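Local coordinates for spore coat polysaccharide biosynthesis protein spsE (Bacillus subtilis, PDB 1VLI), which is probably an N-acylneuraminate-9-phosphate synthase-like enzyme of the sialic acid synthase family that serves spore coat polysaccharide biosynthesis, at residues Ala48-Ala53 against Val61-Phe66; Tyr143-Leu148 against His174-Thr179. All blocks are in the same frame, centred on the assembly; numbering follows the deposited sequence.

Both contacts belong to the NeuB-family barrel, in which eight parallel strands are surrounded by helices, and they lie on opposite sides of the centre of the chain. Contact 1 comes first in sequence and lays helix 43-56 on strand 60-63, the next strand of the barrel. Contact 2 follows, where the loop after strand 138-140 and the first residue of helix 148-155 meet helix 170-181. Their centres are about 26 Å apart and their nearest atoms about 10 Å, without touching. Contact 1 is wholly buried between helix and sheet; contact 2 is partly buried, and its residues form outward salt bridges with arginines of the C-terminal SAF domain, so this side of the barrel lies against that domain.

Contact 1 of 2, residues Ala48-Ala53 against Val61-Phe66; sequences ALIDAA and VKFQMF
Leu49 points at the strand, and its CB lies 4.4 Å from Phe63 CZ, a loose and oblique approach. One residue on, Ile50 makes the closer contact: its CG1 is 3.9 Å from Phe63 CE2, at the ring edge and near the ring plane, and its CD1 is 4.2 Å from that same CE2. The two side chains cross at about a right angle. Phe63 has the reach to span the gap, and with CG anti to the carbonyl carbon (chi1 -73°) its far rim, CE2 and CZ, is delivered to the helix. A turn further along, Ala53 points its methyl at Val61, CB to CG2 at 4.2 Å. Here the backbones come nearest, with CA atoms 6.5 Å apart, and a small residue on the helix suits a branched one on the strand. Every touching residue is apolar and buried, as befits a layer between helix and sheet. Leu106, Tyr109 and Cys110 of helix 103-112 also pack on Ile50, while Lys62 sends its amine elsewhere, to a salt bridge with Glu246. The short axes pass 9.4 Å apart, their directions 151° from parallel, as a helix returning before its next strand should run. Strand 30-36, helix 43-56 and strand 60-63 thus form a beta-alpha-beta unit of a TIM barrel.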
ATOM      1  N   ALA A  48     -18.019  -5.334 -13.863  1.00 51.21           N
ATOM      2  CA  ALA A  48     -18.737  -6.277 -12.998  1.00 51.34           C
ATOM      3  C   ALA A  48     -18.151  -6.294 -11.563  1.00 51.76           C
ATOM      4  O   ALA A  48     -18.889  -6.429 -10.578  1.00 53.27           O
ATOM      5  CB  ALA A  48     -18.750  -7.669 -13.611  1.00 50.05           C
ATOM      6  N   LEU A  49     -16.838  -6.124 -11.448  1.00 53.21           N
ATOM      7  CA  LEU A  49     -16.197  -6.052 -10.122  1.00 54.86           C
ATOM      8  C   LEU A  49     -16.680  -4.811  -9.384  1.00 56.75           C
ATOM      9  O   LEU A  49     -17.176  -4.907  -8.276  1.00 58.37           O
ATOM     10  CB  LEU A  49     -14.682  -6.099 -10.242  1.00 52.07           C
ATOM     11  CG  LEU A  49     -14.116  -7.496 -10.521  1.00 49.91           C
ATOM     12  CD1 LEU A  49     -12.782  -7.367 -11.244  1.00 55.85           C
ATOM     13  CD2 LEU A  49     -13.970  -8.324  -9.231  1.00 50.37           C
ATOM     14  N   ILE A  50     -16.597  -3.663 -10.047  1.00 60.44           N
ATOM     15  CA  ILE A  50     -17.265  -2.435  -9.599  1.00 60.88           C
ATOM     16  C   ILE A  50     -18.676  -2.693  -9.117  1.00 61.97           C
ATOM     17  O   ILE A  50     -18.987  -2.299  -8.001  1.00 65.48           O
ATOM     18  CB  ILE A  50     -17.213  -1.321 -10.707  1.00 60.16           C
ATOM     19  CG1 ILE A  50     -15.738  -1.004 -11.002  1.00 60.49           C
ATOM     20  CG2 ILE A  50     -17.931  -0.050 -10.254  1.00 49.62           C
ATOM     21  CD1 ILE A  50     -15.465   0.175 -11.870  1.00 66.25           C
ATOM     22  N   ASP A  51     -19.507  -3.385  -9.914  1.00 61.48           N
ATOM     23  CA  ASP A  51     -20.891  -3.732  -9.519  1.00 59.84           C
ATOM     24  C   ASP A  51     -20.943  -4.480  -8.215  1.00 59.25           C
ATOM     25  O   ASP A  51     -21.741  -4.151  -7.335  1.00 59.01           O
ATOM     26  CB  ASP A  51     -21.587  -4.628 -10.552  1.00 62.42           C
ATOM     27  CG  ASP A  51     -22.001  -3.882 -11.824  1.00 66.60           C
ATOM     28  OD1 ASP A  51     -22.412  -2.700 -11.753  1.00 65.72           O
ATOM     29  OD2 ASP A  51     -21.975  -4.429 -12.948  1.00 72.76           O
ATOM     30  N   ALA A  52     -20.117  -5.518  -8.115  1.00 58.32           N
ATOM     31  CA  ALA A  52     -20.084  -6.382  -6.934  1.00 58.56           C
ATOM     32  C   ALA A  52     -19.731  -5.602  -5.662  1.00 58.77           C
ATOM     33  O   ALA A  52     -20.366  -5.788  -4.617  1.00 59.78           O
ATOM     34  CB  ALA A  52     -19.109  -7.527  -7.149  1.00 59.12           C
ATOM     35  N   ALA A  53     -18.740  -4.716  -5.778  1.00 57.65           N
ATOM     36  CA  ALA A  53     -18.318  -3.834  -4.691  1.00 55.81           C
ATOM     37  C   ALA A  53     -19.449  -2.917  -4.230  1.00 56.72           C
ATOM     38  O   ALA A  53     -19.677  -2.761  -3.023  1.00 56.10           O
ATOM     39  CB  ALA A  53     -17.129  -3.005  -5.128  1.00 54.14           C
ATOM     40  N   VAL A  61     -13.358   1.030  -4.281  1.00 50.58           N
ATOM     41  CA  VAL A  61     -12.956  -0.133  -5.048  1.00 51.13           C
ATOM     42  C   VAL A  61     -11.572   0.175  -5.537  1.00 53.04           C
ATOM     43  O   VAL A  61     -11.300   1.284  -6.020  1.00 56.11           O
ATOM     44  CB  VAL A  61     -13.922  -0.434  -6.229  1.00 52.82           C
ATOM     45  CG1 VAL A  61     -13.914   0.722  -7.225  1.00 52.31           C
ATOM     46  CG2 VAL A  61     -13.555  -1.777  -6.920  1.00 44.94           C
ATOM     47  N   LYS A  62     -10.674  -0.793  -5.374  1.00 55.07           N
ATOM     48  CA  LYS A  62      -9.277  -0.569  -5.662  1.00 52.79           C
ATOM     49  C   LYS A  62      -8.749  -1.475  -6.786  1.00 53.90           C
ATOM     50  O   LYS A  62      -8.897  -2.712  -6.701  1.00 52.89           O
ATOM     51  CB  LYS A  62      -8.472  -0.758  -4.385  1.00 53.83           C
ATOM     52  CG  LYS A  62      -6.995  -0.903  -4.683  1.00 51.28           C
ATOM     53  CD  LYS A  62      -6.193   0.002  -3.847  1.00 53.89           C
ATOM     54  CE  LYS A  62      -5.761  -0.741  -2.559  1.00 62.62           C
ATOM     55  NZ  LYS A  62      -4.833  -1.860  -2.859  1.00 57.28           N
ATOM     56  N   PHE A  63      -8.130  -0.849  -7.809  1.00 52.22           N
ATOM     57  CA  PHE A  63      -7.507  -1.528  -8.961  1.00 51.89           C
ATOM     58  C   PHE A  63      -6.003  -1.271  -9.038  1.00 54.89           C
ATOM     59  O   PHE A  63      -5.532  -0.173  -8.716  1.00 56.62           O
ATOM     60  CB  PHE A  63      -8.140  -1.054 -10.283  1.00 54.57           C
ATOM     61  CG  PHE A  63      -9.540  -1.592 -10.510  1.00 54.37           C
ATOM     62  CD1 PHE A  63      -9.735  -2.829 -11.130  1.00 49.71           C
ATOM     63  CD2 PHE A  63     -10.651  -0.881 -10.083  1.00 47.11           C
ATOM     64  CE1 PHE A  63     -10.999  -3.349 -11.308  1.00 49.30           C
ATOM     65  CE2 PHE A  63     -11.945  -1.401 -10.264  1.00 49.16           C
ATOM     66  CZ  PHE A  63     -12.112  -2.640 -10.873  1.00 50.95           C
ATOM     67  N   GLN A  64      -5.244  -2.277  -9.469  1.00 55.93           N
ATOM     68  CA  GLN A  64      -3.830  -2.077  -9.806  1.00 57.72           C
ATOM     69  C   GLN A  64      -3.689  -1.353 -11.137  1.00 58.68           C
ATOM     70  O   GLN A  64      -4.239  -1.790 -12.157  1.00 59.73           O
ATOM     71  CB  GLN A  64      -3.109  -3.405  -9.904  1.00 57.73           C
ATOM     72  CG  GLN A  64      -1.613  -3.324  -9.635  1.00 64.80           C
ATOM     73  CD  GLN A  64      -0.934  -4.686  -9.762  1.00 63.65           C
ATOM     74  OE1 GLN A  64      -0.119  -4.892 -10.652  1.00 62.78           O
ATOM     75  NE2 GLN A  64      -1.282  -5.610  -8.880  1.00 75.18           N
HETATM   76  N   MSE A  65      -2.960  -0.244 -11.130  1.00 59.10           N
HETATM   77  CA  MSE A  65      -2.723   0.488 -12.363  1.00 63.16           C
HETATM   78  C   MSE A  65      -1.350   0.264 -12.956  1.00 60.91           C
HETATM   79  O   MSE A  65      -1.193   0.307 -14.167  1.00 59.65           O
HETATM   80  CB  MSE A  65      -2.971   1.968 -12.170  1.00 60.25           C
HETATM   81  CG  MSE A  65      -4.449   2.294 -12.174  1.00 67.79           C
HETATM   82 SE   MSE A  65      -4.757   4.227 -12.129  1.00 76.42          SE
HETATM   83  CE  MSE A  65      -3.757   4.732 -13.688  1.00 50.37           C
ATOM     84  N   PHE A  66      -0.360   0.004 -12.113  1.00 60.49           N
ATOM     85  CA  PHE A  66       1.007  -0.071 -12.585  1.00 62.70           C
ATOM     86  C   PHE A  66       1.603  -1.473 -12.448  1.00 68.70           C
ATOM     87  O   PHE A  66       1.283  -2.201 -11.501  1.00 69.64           O
ATOM     88  CB  PHE A  66       1.836   1.014 -11.904  1.00 59.20           C
ATOM     89  CG  PHE A  66       1.167   2.355 -11.934  1.00 61.56           C
ATOM     90  CD1 PHE A  66       1.269   3.178 -13.057  1.00 58.83           C
ATOM     91  CD2 PHE A  66       0.373   2.775 -10.873  1.00 61.60           C
ATOM     92  CE1 PHE A  66       0.618   4.398 -13.096  1.00 61.18           C
ATOM     93  CE2 PHE A  66      -0.289   4.002 -10.911  1.00 62.60           C
ATOM     94  CZ  PHE A  66      -0.166   4.809 -12.016  1.00 58.95           C
TER

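Contact 2 of 2, residues Tyr143-Leu148 against His174-Thr179; sequences YEINHL and HEAWRT
With CG anti to its carbonyl carbon (chi1 -56°), Leu148, which points at helix 170-181, ends its fork against Glu175 and Thr179, one turn apart. CD1 lies 3.6 Å from Glu175 OE2, the two side chains crossing at about a right angle, and CD2 comes 3.9 Å from Thr179 OG1. A leucine suits this place because its forked end can meet two neighbours. Thr179 keeps OG1 beside its own backbone N (chi1 -63°), and from there the hydroxyl donates to Glu175 O, a short 2.5 Å in the model, tilted 24° from the carbonyl plane. The amide of Thr179 reaches the same oxygen from the other face. The threonine methyl CG2 meanwhile rests 3.9 Å from Leu148 O. In the TIM barrel this joins the loop after strand 138-140, a type I turn from Glu144 to His147 with His147 as N-cap of helix 148-155, to helix 170-181, which follows strand 161-164. With an alanine here in place of the threonine, Glu175 O would probably keep just the amide as donor and a gap is likely to open beside Leu148. Further back, Ile145 presses its carbonyl O on Ala176 CB at 3.5 Å, and its CG1 lies 3.9 Å from that methyl; alanine lets the loop come this close. Glu175 forms a salt bridge with Arg350 of the SAF domain, and Glu144 bridges to Arg316 and Arg339 there.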
ATOM      1  N   TYR A 143       6.064  -2.451   0.867  1.00 66.15           N
ATOM      2  CA  TYR A 143       7.500  -2.461   0.510  1.00 66.92           C
ATOM      3  C   TYR A 143       8.047  -1.081   0.154  1.00 64.86           C
ATOM      4  O   TYR A 143       9.259  -0.879   0.154  1.00 65.16           O
ATOM      5  CB  TYR A 143       7.815  -3.490  -0.582  1.00 70.03           C
ATOM      6  CG  TYR A 143       7.441  -4.896  -0.187  1.00 80.16           C
ATOM      7  CD1 TYR A 143       7.670  -5.358   1.122  1.00 91.75           C
ATOM      8  CD2 TYR A 143       6.843  -5.768  -1.102  1.00 92.01           C
ATOM      9  CE1 TYR A 143       7.319  -6.654   1.517  1.00 89.26           C
ATOM     10  CE2 TYR A 143       6.487  -7.081  -0.720  1.00 94.61           C
ATOM     11  CZ  TYR A 143       6.737  -7.512   0.593  1.00 89.91           C
ATOM     12  OH  TYR A 143       6.404  -8.787   0.991  1.00 87.52           O
ATOM     13  N   GLU A 144       7.147  -0.137  -0.103  1.00 60.10           N
ATOM     14  CA  GLU A 144       7.502   1.269  -0.233  1.00 56.40           C
ATOM     15  C   GLU A 144       7.376   2.060   1.065  1.00 54.66           C
ATOM     16  O   GLU A 144       7.393   3.295   1.039  1.00 53.77           O
ATOM     17  CB  GLU A 144       6.639   1.941  -1.309  1.00 57.98           C
ATOM     18  CG  GLU A 144       7.075   1.653  -2.739  1.00 56.01           C
ATOM     19  CD  GLU A 144       6.893   0.205  -3.140  1.00 57.30           C
ATOM     20  OE1 GLU A 144       5.773  -0.305  -2.964  1.00 58.86           O
ATOM     21  OE2 GLU A 144       7.855  -0.418  -3.650  1.00 53.85           O
ATOM     22  N   ILE A 145       7.239   1.388   2.207  1.00 53.44           N
ATOM     23  CA  ILE A 145       7.156   2.127   3.467  1.00 52.37           C
ATOM     24  C   ILE A 145       8.386   3.008   3.722  1.00 53.60           C
ATOM     25  O   ILE A 145       8.312   3.991   4.460  1.00 58.63           O
ATOM     26  CB  ILE A 145       6.901   1.200   4.666  1.00 52.89           C
ATOM     27  CG1 ILE A 145       6.432   2.018   5.851  1.00 45.14           C
ATOM     28  CG2 ILE A 145       8.166   0.320   5.038  1.00 52.90           C
ATOM     29  CD1 ILE A 145       5.831   1.137   6.960  1.00 54.72           C
ATOM     30  N   ASN A 146       9.506   2.681   3.087  1.00 53.02           N
ATOM     31  CA  ASN A 146      10.758   3.403   3.321  1.00 53.40           C
ATOM     32  C   ASN A 146      11.197   4.158   2.083  1.00 53.00           C
ATOM     33  O   ASN A 146      12.334   4.611   2.011  1.00 56.11           O
ATOM     34  CB  ASN A 146      11.869   2.441   3.815  1.00 50.96           C
ATOM     35  CG  ASN A 146      12.376   1.520   2.712  1.00 59.97           C
ATOM     36  OD1 ASN A 146      11.674   1.288   1.715  1.00 51.13           O
ATOM     37  ND2 ASN A 146      13.602   0.981   2.878  1.00 52.77           N
ATOM     38  N   HIS A 147      10.295   4.316   1.116  1.00 51.83           N
ATOM     39  CA  HIS A 147      10.606   5.098  -0.059  1.00 54.59           C
ATOM     40  C   HIS A 147      10.311   6.532   0.293  1.00 57.47           C
ATOM     41  O   HIS A 147       9.296   7.131  -0.151  1.00 62.19           O
ATOM     42  CB  HIS A 147       9.759   4.662  -1.250  1.00 56.56           C
ATOM     43  CG  HIS A 147      10.236   5.197  -2.556  1.00 54.24           C
ATOM     44  ND1 HIS A 147      11.016   6.332  -2.662  1.00 56.68           N
ATOM     45  CD2 HIS A 147      10.053   4.745  -3.818  1.00 48.92           C
ATOM     46  CE1 HIS A 147      11.290   6.556  -3.934  1.00 54.19           C
ATOM     47  NE2 HIS A 147      10.709   5.614  -4.658  1.00 51.45           N
ATOM     48  N   LEU A 148      11.219   7.090   1.076  1.00 55.17           N
ATOM     49  CA  LEU A 148      11.035   8.402   1.671  1.00 54.19           C
ATOM     50  C   LEU A 148      10.931   9.524   0.632  1.00 54.58           C
ATOM     51  O   LEU A 148      10.080  10.397   0.781  1.00 55.73           O
ATOM     52  CB  LEU A 148      12.108   8.684   2.737  1.00 52.42           C
ATOM     53  CG  LEU A 148      12.258   7.685   3.913  1.00 45.91           C
ATOM     54  CD1 LEU A 148      13.073   8.370   4.976  1.00 52.25           C
ATOM     55  CD2 LEU A 148      10.916   7.172   4.538  1.00 44.97           C
ATOM     56  N   HIS A 174       7.006   5.016  12.138  1.00 56.80           N
ATOM     57  CA  HIS A 174       7.261   6.364  12.606  1.00 58.01           C
ATOM     58  C   HIS A 174       7.935   7.265  11.585  1.00 59.29           C
ATOM     59  O   HIS A 174       7.553   8.428  11.444  1.00 61.57           O
ATOM     60  CB  HIS A 174       8.095   6.309  13.868  1.00 57.52           C
ATOM     61  CG  HIS A 174       8.392   7.651  14.446  1.00 57.43           C
ATOM     62  ND1 HIS A 174       7.441   8.405  15.097  1.00 61.88           N
ATOM     63  CD2 HIS A 174       9.542   8.358  14.510  1.00 62.23           C
ATOM     64  CE1 HIS A 174       7.987   9.530  15.518  1.00 65.15           C
ATOM     65  NE2 HIS A 174       9.262   9.522  15.184  1.00 66.11           N
ATOM     66  N   GLU A 175       8.922   6.718  10.872  1.00 58.36           N
ATOM     67  CA  GLU A 175       9.725   7.473   9.939  1.00 57.31           C
ATOM     68  C   GLU A 175       8.896   7.833   8.717  1.00 57.73           C
ATOM     69  O   GLU A 175       9.035   8.924   8.160  1.00 59.86           O
ATOM     70  CB  GLU A 175      10.979   6.690   9.531  1.00 54.13           C
ATOM     71  CG  GLU A 175      11.969   7.496   8.706  1.00 51.87           C
ATOM     72  CD  GLU A 175      13.327   6.828   8.564  1.00 59.39           C
ATOM     73  OE1 GLU A 175      13.403   5.613   8.819  1.00 62.85           O
ATOM     74  OE2 GLU A 175      14.322   7.511   8.203  1.00 53.32           O
ATOM     75  N   ALA A 176       8.053   6.901   8.298  1.00 57.31           N
ATOM     76  CA  ALA A 176       7.135   7.119   7.180  1.00 54.04           C
ATOM     77  C   ALA A 176       6.130   8.201   7.552  1.00 58.15           C
ATOM     78  O   ALA A 176       5.817   9.098   6.732  1.00 58.00           O
ATOM     79  CB  ALA A 176       6.433   5.837   6.825  1.00 48.88           C
ATOM     80  N   TRP A 177       5.645   8.121   8.794  1.00 57.85           N
ATOM     81  CA  TRP A 177       4.680   9.070   9.330  1.00 58.85           C
ATOM     82  C   TRP A 177       5.237  10.495   9.385  1.00 61.69           C
ATOM     83  O   TRP A 177       4.637  11.431   8.798  1.00 62.61           O
ATOM     84  CB  TRP A 177       4.211   8.617  10.700  1.00 56.54           C
ATOM     85  CG  TRP A 177       3.203   9.541  11.365  1.00 59.35           C
ATOM     86  CD1 TRP A 177       1.834   9.605  11.140  1.00 61.65           C
ATOM     87  CD2 TRP A 177       3.482  10.517  12.361  1.00 56.38           C
ATOM     88  NE1 TRP A 177       1.265  10.574  11.933  1.00 62.54           N
ATOM     89  CE2 TRP A 177       2.251  11.140  12.703  1.00 61.59           C
ATOM     90  CE3 TRP A 177       4.652  10.923  13.023  1.00 60.02           C
ATOM     91  CZ2 TRP A 177       2.168  12.150  13.653  1.00 63.19           C
ATOM     92  CZ3 TRP A 177       4.576  11.928  13.956  1.00 63.08           C
ATOM     93  CH2 TRP A 177       3.342  12.532  14.276  1.00 67.78           C
ATOM     94  N   ARG A 178       6.378  10.640  10.065  1.00 59.66           N
ATOM     95  CA  ARG A 178       7.103  11.906  10.168  1.00 61.66           C
ATOM     96  C   ARG A 178       7.404  12.559   8.842  1.00 59.26           C
ATOM     97  O   ARG A 178       7.389  13.776   8.743  1.00 60.56           O
ATOM     98  CB  ARG A 178       8.444  11.707  10.876  1.00 59.61           C
ATOM     99  CG  ARG A 178       8.327  11.784  12.375  1.00 80.65           C
ATOM    100  CD  ARG A 178       9.660  11.977  13.085  1.00 99.03           C
ATOM    101  NE  ARG A 178       9.974  13.391  13.274  1.00111.07           N
ATOM    102  CZ  ARG A 178      10.945  13.850  14.055  1.00116.34           C
ATOM    103  NH1 ARG A 178      11.716  13.010  14.739  1.00120.53           N
ATOM    104  NH2 ARG A 178      11.147  15.157  14.159  1.00119.47           N
ATOM    105  N   THR A 179       7.751  11.741   7.856  1.00 56.89           N
ATOM    106  CA  THR A 179       8.135  12.216   6.539  1.00 57.64           C
ATOM    107  C   THR A 179       6.950  12.883   5.816  1.00 57.35           C
ATOM    108  O   THR A 179       7.128  13.866   5.087  1.00 58.66           O
ATOM    109  CB  THR A 179       8.647  11.011   5.708  1.00 59.16           C
ATOM    110  OG1 THR A 179       9.822  10.461   6.315  1.00 59.31           O
ATOM    111  CG2 THR A 179       9.124  11.444   4.366  1.00 50.40           C
TER